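Local coordinates for L-Ala-D/L-Glu Epimerase (Escherichia coli, PDB 1JPD), which is an enolase-superfamily enzyme that joins a mandelate racemase/muconate lactonizing enzyme-type N-terminal domain to a TIM-barrel-like domain, at residues E11-L16 / E29-V34; C278-S283 / P304-V309; D134-S139 / V165-A170; T124-V129 / A146-L151; A214-F219 / G242-V247. All blocks are in the same frame, centred on the assembly; numbering follows the deposited sequence.

Overall arrangement
Contact 1 pairs two strands of the N-terminal three-stranded sheet, while contacts 2 to 5 lie in the barrel part of the chain. Contacts 2 and 4 are mostly buried: contact 4 joins the parallel strands of a beta-alpha-beta unit whose helix, 133-145, is one partner in contact 3, and contact 2 packs two loops together. Contacts 1, 3 and 5 are partly buried, and only 1 and 5 carry ion pairs across their segments. Contacts 3 and 4 touch through Met136 and Val128. Contact 2 meets contact 1 through Leu307 and Leu16, joining barrel loops to the N-terminal sheet, and reaches contact 4 where Trp306 packs on Thr127. Contact 5 lies across the chain's centre from contacts 1 and 2.

Contact 1: E11-L16 / E29-V34; sequences EEAWPL and EARVVV
Glu12 pairs with Val32 and Trp14 with Ala30 as the hydrogen-bonded pairs of two antiparallel strands, 11-15 and 29-34, whose directions differ by 159°. The Glu12 N to Val32 O bond measures 2.8 Å, and the return bond from Val32 N to Glu12 O is almost straight (177°). Pro15, which has no N-H to give, falls opposite Glu29 in a non-hydrogen-bonded pair, so the pairing loses nothing by it.

Glu11, Ala13, Glu29 and Arg31 share one face of the sheet. The extended chain of Arg31 lays its guanidinium over Ala13, whose CB sits 3.7 Å above the centre of that plane; the small methyl lets the flat cation settle close to the strand. Arg31 NH2 makes a weak salt-bridging hydrogen bond to Glu29 OE1 (3.1 Å), less certain because the Glu29 side chain is poorly ordered. On its other flank Arg31 NH1 pairs with Glu11 OE2 at 3.3 Å, though the place of that oxygen is also doubtful.

The opposite face carries Glu12, Trp14 and Val32. Trp14 NE1 donates to Glu12 OE1 (2.9 Å), approaching from above the carboxylate plane, and Val32 CG2 sits at the indole edge, 3.7 Å from NE1. Glu12 and Trp14, two residues apart, both hold CG beside the backbone N (chi1 -60° in Trp14), which helps bring indole N-H and carboxylate together. Glu12 OE1 also forms a salt bridge with Arg284 of helix 283-289.

The faces thus differ in chemistry: one bears a loosely defined network of charges, whereas on the other a carboxylate shared by an indole N-H and an arginine is probably stabilised in its ionised form.

Contact 2: C278-S283 / P304-V309; sequences CMLCTS and PTWLAV
Two loops of the barrel domain meet here: Cys281, in the loop that leads from strand 273-276 into helix 283-289, lies against Pro304 and Leu307 at the 3-10 turn 304-306. Both Pro304 and Leu307 approach the Cys281 carbonyl. Pro304 CA lies 3.2 Å from Cys281 O in a CA-H...O contact, and Leu307 CD1 comes to 3.3 Å from the same oxygen. The Pro304 ring, compact and without an N-H to satisfy, also covers the next peptide, with its CG 3.7 Å from Thr282 C.

One residue earlier, Leu280 uses one branch: its CD2 meets Trp306 CB at 3.5 Å, the two side chains crossing at about a right angle. Leu280 holds CG beside its backbone N (chi1 -74°), a turn that helps bring this branch to the tryptophan, whose indole NE1 is bonded to Asp302. Leu307 N returns a hydrogen bond to Pro304 O (3.0 Å), which closes the turn and carries the leucine side chain toward the opposing loop.

Polar side chains of the first loop bond outside the contact. Thr282, suited by its short hydroxyl, is the N-cap of helix 283-289: OG1 bonds to Arg284 N and also to Glu47 of the N-terminal domain. Ser283 OG bonds to Asp310.

Leu307 meanwhile packs on Trp14 and Leu16. Loops that follow barrel strands and lean on the N-terminal domain are a feature of the enolase-superfamily architecture.

Contact 3: D134-S139 / V165-A170; sequences DQMANS and VAIRTA
The flat groups that Ala137 meets across this contact are peptide units, since neither helix brings an aromatic ring or a charged plane to the interface. Ala137 CB rests 3.5 Å from Ala166 O, and in exchange Ala170 CB lies 3.7 Å from Ala137 O, so each helix offers a methyl to a carbonyl of the other. These are van der Waals contacts, and no hydrogen bond spans the two segments.

Three alanines meet methyl to methyl. Ala137 CB stands 4.1 Å from Ala166 CB, and Ala170, one helical turn after Ala166, brings its own CB to the same methyl at an equal distance. With side chains this short the helix axes come within 8.0 Å of each other while inclined by only 25°, running in the same general direction.

Beside the alanines, the interface is filled by longer chains. Ile167 sends its CG1 arm, held beside the backbone N (chi1 -71°), toward the neighbouring helix, so that Ile167 CD1 touches Met136 CB at 3.6 Å. Met136 bends at its sulfur (chi3 75°), which brings Met136 CE back to 3.8 Å from the same Ile167 CD1. Both side chains reach down to Val153 on strand 150-154, where flexible methionine and branched isoleucine fill the layer between helices and sheet.

Helices 133-145 and 160-170 are thus successive outer helices on either side of strand 150-154 in sequence, and their nearly parallel packing over the strands belongs to the alternating beta-alpha pattern of a TIM-type barrel.

Contact 4: T124-V129 / A146-L151; sequences TAQTVV and AGAKLL
Gln126 donates its backbone N to Leu150 O at 3.1 Å, a nearly straight bond (168°) that joins the parallel strands 126-128 and 150-151. The same Leu150 oxygen receives a CA-H...O contact from Ala125 CA, and Gln126 O is approached in the same manner by Leu151 CA at 3.5 Å. Gln126 and Leu151 form a parallel bridge.

Side chains close round this pairing. Gln126 CG lies 3.5 Å from Ala148 CB, with its aliphatic stem facing the alanine. A bend at chi2 (-66°) then carries the amide away, where OE1 accepts from Gly320 N; glutamine thereby serves a greasy contact and a polar one together. Leu151 CD2 meets Gln126 CB at 4.1 Å, and Leu151 CB lies 4.2 Å from Val128 CG2. On the other side of the sheet Ala125 CB touches Leu150 CD2 at 4.1 Å, the small methyl fitting beside the leucine branch.

Farther out, Gly147 positions the segment. Its positive phi (117°) completes a Schellman motif at the end of helix 133-145, a backbone shape that glycine adopts readily, and the chain turns there toward Ala148 and the strand.

Leu151 touches Ala140 and Leu143 of helix 133-145, and Val128 touches Met136 of the same helix, while Leu150 packs on Thr175 and Ile177 of strand 175-179. The contact is the strand-to-strand seam of a beta-alpha-beta crossover, with helix 133-145 lying over it.

Contact 5: A214-F219 / G242-V247; sequences AALENF and GRYEMV
Charge links Glu217 to Arg243 across the contact: Glu217 OE1 forms a salt bridge with Arg243 NE at 3.5 Å, the carboxylate lying at the guanidinium edge with its plane turned 78° against it. A water, donating to Glu217 OE1 at 2.7 Å and weakly accepting from Arg243 NH2, lies at the same edge. The stronger partner of Arg243 is Asp213, which forms a salt bridge with NH1, so a long, extended arginine suits a place between two acids.

Packing against flat groups comes next. Ala214 CA stands 3.6 Å above the guanidinium plane, over its centre, where a small residue lets the cation lie close to the backbone. Leu216 holds CG beside its backbone N (chi1 -74°), which directs CD1 over one face of Tyr244 in a CH-pi contact, 3.8 Å from the ring centroid. Tyr244 OH bonds to Asp213, which helps fix the ring that receives the methyl.

Aliphatic and backbone contacts complete the set. Leu216 CB meets Arg243 O at 3.5 Å, and Glu217 CG packs on Arg243 CG beside the Gly242 carbonyl. At the positive phi of Gly242 (101°) a side chain would press on the preceding carbonyl.

The 3-10 turn 214-217 thus packs on the segment leading into strand 246-249. Leu216 also touches Leu189 of helix 189-198 and Ile225 of strand 225-227, the strand on which Tyr244 rests too.

Contact 1: E11-L16 / E29-V34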
# COMPACT_ATOMS: atom_id res chain seq x y z
N GLU A 11 -14.77 -13.05 -8.10
CA GLU A 11 -14.34 -12.87 -6.73
C GLU A 11 -13.49 -14.03 -6.22
O GLU A 11 -13.76 -15.18 -6.53
CB GLU A 11 -15.61 -12.67 -5.91
CG GLU A 11 -15.51 -12.81 -4.41
CD GLU A 11 -16.86 -12.58 -3.76
OE1 GLU A 11 -17.88 -13.00 -4.34
OE2 GLU A 11 -16.91 -11.98 -2.66
N GLU A 12 -12.45 -13.71 -5.45
CA GLU A 12 -11.56 -14.72 -4.89
C GLU A 12 -11.19 -14.49 -3.42
O GLU A 12 -10.66 -13.45 -3.05
CB GLU A 12 -10.25 -14.79 -5.69
CG GLU A 12 -10.40 -15.24 -7.12
CD GLU A 12 -9.06 -15.39 -7.82
OE1 GLU A 12 -8.06 -14.76 -7.38
OE2 GLU A 12 -9.01 -16.13 -8.84
N ALA A 13 -11.46 -15.48 -2.57
CA ALA A 13 -11.11 -15.38 -1.16
C ALA A 13 -9.91 -16.27 -0.85
O ALA A 13 -10.07 -17.48 -0.68
CB ALA A 13 -12.30 -15.77 -0.29
N TRP A 14 -8.72 -15.69 -0.79
CA TRP A 14 -7.50 -16.45 -0.52
C TRP A 14 -7.22 -16.66 0.97
O TRP A 14 -7.19 -15.71 1.75
CB TRP A 14 -6.29 -15.77 -1.17
CG TRP A 14 -6.39 -15.63 -2.66
CD1 TRP A 14 -7.18 -14.75 -3.36
CD2 TRP A 14 -5.64 -16.35 -3.64
NE1 TRP A 14 -6.96 -14.88 -4.71
CE2 TRP A 14 -6.02 -15.85 -4.91
CE3 TRP A 14 -4.69 -17.38 -3.58
CZ2 TRP A 14 -5.48 -16.35 -6.10
CZ3 TRP A 14 -4.14 -17.87 -4.76
CH2 TRP A 14 -4.54 -17.35 -6.01
N PRO A 15 -6.98 -17.92 1.37
CA PRO A 15 -6.70 -18.26 2.77
C PRO A 15 -5.43 -17.59 3.27
O PRO A 15 -4.51 -17.33 2.49
CB PRO A 15 -6.54 -19.78 2.73
CG PRO A 15 -7.33 -20.19 1.54
CD PRO A 15 -6.98 -19.13 0.54
N LEU A 16 -5.38 -17.31 4.57
CA LEU A 16 -4.21 -16.68 5.18
C LEU A 16 -3.45 -17.73 6.00
O LEU A 16 -4.02 -18.74 6.38
CB LEU A 16 -4.64 -15.52 6.09
CG LEU A 16 -5.30 -14.31 5.41
CD1 LEU A 16 -5.71 -13.28 6.45
CD2 LEU A 16 -4.33 -13.70 4.42
N GLU A 29 -9.25 -14.74 5.70
CA GLU A 29 -8.98 -14.74 4.26
C GLU A 29 -8.94 -13.36 3.60
O GLU A 29 -9.68 -12.46 3.99
CB GLU A 29 -10.00 -15.63 3.55
CG GLU A 29 -11.46 -15.25 3.82
CD GLU A 29 -12.43 -16.39 3.51
OE1 GLU A 29 -13.66 -16.12 3.48
OE2 GLU A 29 -11.98 -17.53 3.29
N ALA A 30 -8.06 -13.20 2.61
CA ALA A 30 -7.92 -11.94 1.90
C ALA A 30 -8.87 -11.97 0.72
O ALA A 30 -8.66 -12.71 -0.23
CB ALA A 30 -6.48 -11.77 1.40
N ARG A 31 -9.91 -11.15 0.77
CA ARG A 31 -10.88 -11.14 -0.31
C ARG A 31 -10.53 -10.16 -1.42
O ARG A 31 -10.45 -8.96 -1.18
CB ARG A 31 -12.26 -10.84 0.26
CG ARG A 31 -12.75 -11.97 1.14
CD ARG A 31 -14.20 -11.81 1.56
NE ARG A 31 -14.74 -13.12 1.92
CZ ARG A 31 -15.34 -13.95 1.07
NH1 ARG A 31 -15.50 -13.60 -0.20
NH2 ARG A 31 -15.77 -15.13 1.49
N VAL A 32 -10.35 -10.68 -2.63
CA VAL A 32 -10.01 -9.85 -3.77
C VAL A 32 -10.97 -10.02 -4.94
O VAL A 32 -11.59 -11.06 -5.10
CB VAL A 32 -8.58 -10.14 -4.29
CG1 VAL A 32 -7.58 -10.04 -3.14
CG2 VAL A 32 -8.53 -11.52 -4.93
N VAL A 33 -11.07 -8.99 -5.76
CA VAL A 33 -11.92 -9.04 -6.93
C VAL A 33 -11.02 -8.92 -8.15
O VAL A 33 -10.19 -8.01 -8.25
CB VAL A 33 -12.95 -7.89 -6.94
CG1 VAL A 33 -13.67 -7.87 -8.27
CG2 VAL A 33 -13.95 -8.08 -5.81
N VAL A 34 -11.17 -9.86 -9.09
CA VAL A 34 -10.35 -9.85 -10.29
C VAL A 34 -11.14 -9.45 -11.52
O VAL A 34 -12.31 -9.79 -11.67
CB VAL A 34 -9.73 -11.24 -10.56
CG1 VAL A 34 -8.76 -11.15 -11.72
CG2 VAL A 34 -9.04 -11.77 -9.32

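Contact 2: C278-S283 / P304-V309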
# COMPACT_ATOMS: atom_id res chain seq x y z
N CYS A 278 0.35 -1.44 0.50
CA CYS A 278 -0.48 -2.42 -0.18
C CYS A 278 -1.47 -2.94 0.83
O CYS A 278 -1.36 -2.65 2.01
CB CYS A 278 0.37 -3.59 -0.68
SG CYS A 278 0.90 -4.69 0.69
N MET A 279 -2.45 -3.70 0.35
CA MET A 279 -3.45 -4.33 1.22
C MET A 279 -3.09 -5.81 1.13
O MET A 279 -2.07 -6.16 0.52
CB MET A 279 -4.85 -4.13 0.64
CG MET A 279 -5.21 -2.70 0.35
SD MET A 279 -5.54 -1.81 1.85
CE MET A 279 -6.24 -0.33 1.21
N LEU A 280 -3.90 -6.68 1.73
CA LEU A 280 -3.66 -8.11 1.62
C LEU A 280 -4.03 -8.39 0.16
O LEU A 280 -5.09 -7.98 -0.30
CB LEU A 280 -4.58 -8.89 2.56
CG LEU A 280 -4.19 -8.82 4.04
CD1 LEU A 280 -5.20 -9.57 4.88
CD2 LEU A 280 -2.80 -9.39 4.23
N CYS A 281 -3.15 -9.07 -0.58
CA CYS A 281 -3.40 -9.31 -1.99
C CYS A 281 -2.51 -10.41 -2.56
O CYS A 281 -1.69 -10.98 -1.84
CB CYS A 281 -3.14 -8.01 -2.76
SG CYS A 281 -1.42 -7.40 -2.53
N THR A 282 -2.66 -10.70 -3.85
CA THR A 282 -1.82 -11.70 -4.51
C THR A 282 -0.73 -10.90 -5.23
O THR A 282 -0.79 -9.67 -5.27
CB THR A 282 -2.58 -12.53 -5.56
OG1 THR A 282 -2.80 -11.73 -6.73
CG2 THR A 282 -3.90 -13.01 -5.02
N SER A 283 0.25 -11.60 -5.79
CA SER A 283 1.33 -10.93 -6.50
C SER A 283 0.83 -9.98 -7.58
O SER A 283 1.49 -8.99 -7.90
CB SER A 283 2.29 -11.95 -7.11
OG SER A 283 2.98 -12.66 -6.10
N PRO A 304 1.36 -10.27 -0.28
CA PRO A 304 1.24 -11.67 -0.68
C PRO A 304 1.78 -12.71 0.32
O PRO A 304 1.23 -13.80 0.41
CB PRO A 304 2.00 -11.72 -2.01
CG PRO A 304 1.77 -10.35 -2.57
CD PRO A 304 1.98 -9.47 -1.35
N THR A 305 2.83 -12.37 1.06
CA THR A 305 3.40 -13.33 2.01
C THR A 305 2.45 -13.68 3.15
O THR A 305 2.67 -14.65 3.87
CB THR A 305 4.75 -12.83 2.63
OG1 THR A 305 4.51 -11.68 3.44
CG2 THR A 305 5.75 -12.47 1.53
N TRP A 306 1.39 -12.89 3.30
CA TRP A 306 0.42 -13.14 4.36
C TRP A 306 -0.59 -14.20 3.94
O TRP A 306 -1.39 -14.66 4.75
CB TRP A 306 -0.33 -11.85 4.74
CG TRP A 306 0.55 -10.75 5.29
CD1 TRP A 306 1.43 -9.97 4.58
CD2 TRP A 306 0.67 -10.35 6.65
NE1 TRP A 306 2.09 -9.11 5.43
CE2 TRP A 306 1.64 -9.32 6.71
CE3 TRP A 306 0.05 -10.75 7.84
CZ2 TRP A 306 2.01 -8.69 7.90
CZ3 TRP A 306 0.42 -10.13 9.04
CH2 TRP A 306 1.39 -9.11 9.05
N LEU A 307 -0.55 -14.59 2.67
CA LEU A 307 -1.48 -15.60 2.18
C LEU A 307 -0.83 -16.98 2.21
O LEU A 307 0.37 -17.11 1.92
CB LEU A 307 -1.92 -15.28 0.75
CG LEU A 307 -2.36 -13.86 0.40
CD1 LEU A 307 -2.97 -13.89 -0.98
CD2 LEU A 307 -3.37 -13.35 1.39
N ALA A 308 -1.61 -18.00 2.57
CA ALA A 308 -1.11 -19.38 2.63
C ALA A 308 -0.48 -19.76 1.30
O ALA A 308 0.60 -20.35 1.25
CB ALA A 308 -2.26 -20.33 2.97
N VAL A 309 -1.17 -19.41 0.22
CA VAL A 309 -0.69 -19.67 -1.13
C VAL A 309 -0.87 -18.39 -1.92
O VAL A 309 -1.59 -17.48 -1.48
CB VAL A 309 -1.48 -20.80 -1.82
CG1 VAL A 309 -1.12 -22.14 -1.18
CG2 VAL A 309 -2.98 -20.54 -1.69

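Contact 3: D134-S139 / V165-A170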
# COMPACT_ATOMS: atom_id res chain seq x y z
N ASP A 134 9.93 -7.74 25.52
CA ASP A 134 10.80 -8.88 25.26
C ASP A 134 10.44 -9.59 23.95
O ASP A 134 11.29 -9.78 23.09
CB ASP A 134 10.72 -9.89 26.41
CG ASP A 134 11.70 -11.03 26.24
OD1 ASP A 134 11.32 -12.18 26.56
OD2 ASP A 134 12.84 -10.78 25.80
N GLN A 135 9.17 -9.98 23.82
CA GLN A 135 8.73 -10.67 22.60
C GLN A 135 8.99 -9.85 21.35
O GLN A 135 9.47 -10.37 20.35
CB GLN A 135 7.24 -11.02 22.68
CG GLN A 135 6.88 -11.85 23.90
CD GLN A 135 5.38 -12.06 24.02
OE1 GLN A 135 4.60 -11.13 23.81
NE2 GLN A 135 4.98 -13.28 24.36
N MET A 136 8.68 -8.55 21.40
CA MET A 136 8.90 -7.71 20.22
C MET A 136 10.38 -7.57 19.91
O MET A 136 10.77 -7.45 18.75
CB MET A 136 8.27 -6.34 20.41
CG MET A 136 6.77 -6.42 20.62
SD MET A 136 5.99 -4.81 20.64
CE MET A 136 6.04 -4.45 18.86
N ALA A 137 11.21 -7.59 20.94
CA ALA A 137 12.65 -7.47 20.73
C ALA A 137 13.21 -8.73 20.08
O ALA A 137 13.98 -8.65 19.12
CB ALA A 137 13.35 -7.18 22.06
N ASN A 138 12.82 -9.90 20.59
CA ASN A 138 13.29 -11.17 20.03
C ASN A 138 12.88 -11.29 18.57
O ASN A 138 13.68 -11.71 17.72
CB ASN A 138 12.74 -12.37 20.80
CG ASN A 138 13.39 -12.55 22.15
OD1 ASN A 138 14.62 -12.42 22.28
ND2 ASN A 138 12.58 -12.87 23.15
N SER A 139 11.64 -10.93 18.29
CA SER A 139 11.13 -11.00 16.93
C SER A 139 11.94 -10.09 16.01
O SER A 139 12.35 -10.51 14.93
CB SER A 139 9.66 -10.59 16.89
OG SER A 139 9.20 -10.54 15.55
N VAL A 165 12.15 0.80 23.23
CA VAL A 165 13.50 0.74 23.76
C VAL A 165 14.07 -0.67 23.60
O VAL A 165 15.17 -0.82 23.05
CB VAL A 165 13.56 1.20 25.24
CG1 VAL A 165 14.87 0.76 25.89
CG2 VAL A 165 13.44 2.71 25.31
N ALA A 166 13.34 -1.69 24.05
CA ALA A 166 13.81 -3.07 23.93
C ALA A 166 14.09 -3.46 22.48
O ALA A 166 15.06 -4.16 22.20
CB ALA A 166 12.81 -4.03 24.55
N ILE A 167 13.25 -3.00 21.55
CA ILE A 167 13.43 -3.29 20.12
C ILE A 167 14.71 -2.64 19.56
O ILE A 167 15.55 -3.33 18.96
CB ILE A 167 12.20 -2.84 19.29
CG1 ILE A 167 11.01 -3.77 19.60
CG2 ILE A 167 12.51 -2.86 17.80
CD1 ILE A 167 9.68 -3.28 19.05
N ARG A 168 14.85 -1.33 19.74
CA ARG A 168 16.04 -0.63 19.24
C ARG A 168 17.33 -1.20 19.83
O ARG A 168 18.34 -1.30 19.14
CB ARG A 168 15.96 0.87 19.54
CG ARG A 168 17.27 1.61 19.25
CD ARG A 168 17.74 1.34 17.83
NE ARG A 168 17.08 2.20 16.85
CZ ARG A 168 17.00 1.93 15.55
NH1 ARG A 168 17.52 0.80 15.07
NH2 ARG A 168 16.42 2.79 14.73
N THR A 169 17.30 -1.56 21.11
CA THR A 169 18.47 -2.12 21.77
C THR A 169 18.85 -3.45 21.11
O THR A 169 20.04 -3.79 21.02
CB THR A 169 18.22 -2.39 23.28
OG1 THR A 169 17.87 -1.17 23.95
CG2 THR A 169 19.46 -2.98 23.94
N ALA A 170 17.84 -4.18 20.64
CA ALA A 170 18.05 -5.47 19.99
C ALA A 170 18.58 -5.35 18.57
O ALA A 170 19.47 -6.10 18.17
CB ALA A 170 16.74 -6.27 19.99

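Contact 4: T124-V129 / A146-L151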
# COMPACT_ATOMS: atom_id res chain seq x y z
N THR A 124 11.57 -4.46 1.63
CA THR A 124 10.18 -4.38 2.08
C THR A 124 10.10 -4.46 3.59
O THR A 124 10.87 -5.16 4.23
CB THR A 124 9.32 -5.50 1.45
OG1 THR A 124 9.77 -6.78 1.89
CG2 THR A 124 9.41 -5.44 -0.07
N ALA A 125 9.16 -3.72 4.16
CA ALA A 125 8.99 -3.68 5.59
C ALA A 125 8.51 -5.00 6.18
O ALA A 125 7.52 -5.57 5.72
CB ALA A 125 8.02 -2.58 5.95
N GLN A 126 9.22 -5.48 7.19
CA GLN A 126 8.83 -6.70 7.87
C GLN A 126 8.08 -6.28 9.11
O GLN A 126 8.52 -5.40 9.86
CB GLN A 126 10.06 -7.51 8.27
CG GLN A 126 10.50 -8.44 7.18
CD GLN A 126 9.50 -9.54 6.89
OE1 GLN A 126 9.40 -10.01 5.76
NE2 GLN A 126 8.76 -9.97 7.91
N THR A 127 6.93 -6.90 9.33
CA THR A 127 6.13 -6.55 10.48
C THR A 127 6.61 -7.19 11.77
O THR A 127 6.93 -8.37 11.81
CB THR A 127 4.65 -6.95 10.28
OG1 THR A 127 4.08 -6.17 9.22
CG2 THR A 127 3.85 -6.70 11.56
N VAL A 128 6.69 -6.38 12.82
CA VAL A 128 7.04 -6.84 14.14
C VAL A 128 5.71 -6.57 14.84
O VAL A 128 5.36 -5.43 15.12
CB VAL A 128 8.13 -5.98 14.80
CG1 VAL A 128 8.34 -6.44 16.23
CG2 VAL A 128 9.42 -6.08 14.02
N VAL A 129 4.96 -7.63 15.08
CA VAL A 129 3.65 -7.50 15.70
C VAL A 129 3.70 -7.15 17.19
O VAL A 129 4.70 -7.39 17.87
CB VAL A 129 2.84 -8.80 15.50
CG1 VAL A 129 2.76 -9.13 14.01
CG2 VAL A 129 3.49 -9.93 16.27
N ALA A 146 17.48 -12.73 9.73
CA ALA A 146 16.99 -13.36 8.50
C ALA A 146 17.12 -12.47 7.26
O ALA A 146 16.81 -12.91 6.14
CB ALA A 146 15.55 -13.82 8.68
N GLY A 147 17.55 -11.22 7.44
CA GLY A 147 17.74 -10.33 6.31
C GLY A 147 16.90 -9.07 6.21
O GLY A 147 17.10 -8.28 5.28
N ALA A 148 15.98 -8.85 7.14
CA ALA A 148 15.14 -7.66 7.08
C ALA A 148 15.85 -6.42 7.60
O ALA A 148 16.13 -6.31 8.79
CB ALA A 148 13.86 -7.89 7.85
N LYS A 149 16.13 -5.47 6.71
CA LYS A 149 16.80 -4.24 7.09
C LYS A 149 15.81 -3.18 7.56
O LYS A 149 16.15 -2.31 8.36
CB LYS A 149 17.63 -3.70 5.92
CG LYS A 149 18.86 -4.54 5.61
CD LYS A 149 19.53 -4.12 4.31
CE LYS A 149 20.73 -5.02 4.02
NZ LYS A 149 20.38 -6.47 4.14
N LEU A 150 14.58 -3.26 7.06
CA LEU A 150 13.52 -2.32 7.42
C LEU A 150 12.46 -3.06 8.21
O LEU A 150 11.85 -4.00 7.70
CB LEU A 150 12.91 -1.72 6.15
CG LEU A 150 11.73 -0.77 6.34
CD1 LEU A 150 12.14 0.41 7.21
CD2 LEU A 150 11.25 -0.28 4.99
N LEU A 151 12.25 -2.66 9.45
CA LEU A 151 11.25 -3.27 10.31
C LEU A 151 10.10 -2.31 10.57
O LEU A 151 10.32 -1.14 10.88
CB LEU A 151 11.86 -3.66 11.66
CG LEU A 151 13.03 -4.64 11.69
CD1 LEU A 151 13.48 -4.88 13.13
CD2 LEU A 151 12.59 -5.95 11.05

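Contact 5: A214-F219 / G242-V247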
# COMPACT_ATOMS: atom_id res chain seq x y z
N ALA A 214 -6.07 16.70 13.93
CA ALA A 214 -5.67 18.10 13.97
C ALA A 214 -4.48 18.35 14.88
O ALA A 214 -3.60 19.15 14.55
CB ALA A 214 -6.84 18.96 14.40
N ALA A 215 -4.43 17.66 16.02
CA ALA A 215 -3.32 17.84 16.96
C ALA A 215 -1.95 17.74 16.30
O ALA A 215 -0.96 18.16 16.90
CB ALA A 215 -3.43 16.83 18.11
N LEU A 216 -1.87 17.19 15.09
CA LEU A 216 -0.59 17.07 14.40
C LEU A 216 -0.02 18.42 13.93
O LEU A 216 1.10 18.47 13.42
CB LEU A 216 -0.71 16.14 13.19
CG LEU A 216 -0.81 14.65 13.52
CD1 LEU A 216 -0.92 13.85 12.23
CD2 LEU A 216 0.41 14.22 14.31
N GLU A 217 -0.79 19.49 14.09
CA GLU A 217 -0.33 20.82 13.68
C GLU A 217 0.15 21.63 14.87
O GLU A 217 0.72 22.71 14.71
CB GLU A 217 -1.45 21.58 12.99
CG GLU A 217 -1.87 21.01 11.66
CD GLU A 217 -2.97 21.81 11.01
OE1 GLU A 217 -3.97 22.11 11.71
OE2 GLU A 217 -2.85 22.14 9.81
N ASN A 218 -0.07 21.09 16.07
CA ASN A 218 0.28 21.75 17.31
C ASN A 218 1.69 21.50 17.86
O ASN A 218 1.95 21.80 19.02
CB ASN A 218 -0.73 21.37 18.40
CG ASN A 218 -2.17 21.60 17.96
OD1 ASN A 218 -2.46 22.51 17.18
ND2 ASN A 218 -3.08 20.77 18.47
N PHE A 219 2.58 20.95 17.05
CA PHE A 219 3.94 20.71 17.54
C PHE A 219 4.90 20.41 16.40
O PHE A 219 4.51 19.82 15.39
CB PHE A 219 3.95 19.58 18.59
CG PHE A 219 3.70 18.20 18.03
CD1 PHE A 219 4.76 17.44 17.53
CD2 PHE A 219 2.42 17.65 18.04
CE1 PHE A 219 4.54 16.14 17.04
CE2 PHE A 219 2.19 16.36 17.56
CZ PHE A 219 3.25 15.60 17.06
N GLY A 242 0.89 20.30 6.47
CA GLY A 242 0.98 20.86 7.81
C GLY A 242 0.65 19.86 8.90
O GLY A 242 0.72 20.17 10.09
N ARG A 243 0.27 18.65 8.50
CA ARG A 243 -0.04 17.59 9.46
C ARG A 243 0.84 16.37 9.24
O ARG A 243 1.12 15.64 10.19
CB ARG A 243 -1.52 17.20 9.36
CG ARG A 243 -2.45 18.31 9.79
CD ARG A 243 -3.89 17.86 9.92
NE ARG A 243 -4.74 19.01 10.24
CZ ARG A 243 -6.05 18.96 10.44
NH1 ARG A 243 -6.70 17.81 10.35
NH2 ARG A 243 -6.71 20.07 10.72
N TYR A 244 1.30 16.18 8.01
CA TYR A 244 2.15 15.04 7.67
C TYR A 244 3.33 15.40 6.76
O TYR A 244 3.25 16.29 5.91
CB TYR A 244 1.31 13.95 7.00
CG TYR A 244 0.14 13.43 7.81
CD1 TYR A 244 -1.10 14.06 7.77
CD2 TYR A 244 0.28 12.32 8.62
CE1 TYR A 244 -2.18 13.58 8.53
CE2 TYR A 244 -0.78 11.83 9.38
CZ TYR A 244 -2.01 12.47 9.33
OH TYR A 244 -3.05 11.98 10.08
N GLU A 245 4.44 14.68 6.92
CA GLU A 245 5.61 14.90 6.09
C GLU A 245 5.61 13.89 4.95
O GLU A 245 6.17 14.16 3.88
CB GLU A 245 6.89 14.73 6.91
CG GLU A 245 7.23 15.91 7.78
CD GLU A 245 6.40 15.99 9.05
OE1 GLU A 245 6.15 17.13 9.52
OE2 GLU A 245 6.00 14.93 9.59
N MET A 246 4.96 12.75 5.17
CA MET A 246 4.91 11.67 4.18
C MET A 246 3.49 11.13 3.95
O MET A 246 2.63 11.22 4.83
CB MET A 246 5.81 10.52 4.66
CG MET A 246 5.95 9.34 3.72
SD MET A 246 6.96 8.05 4.50
CE MET A 246 8.57 8.90 4.56
N VAL A 247 3.25 10.59 2.76
CA VAL A 247 1.95 10.01 2.44
C VAL A 247 2.16 8.56 2.03
O VAL A 247 3.13 8.25 1.33
CB VAL A 247 1.25 10.75 1.27
CG1 VAL A 247 1.00 12.20 1.63
CG2 VAL A 247 2.09 10.66 0.01
O HOH W 1 -6.26 23.42 11.25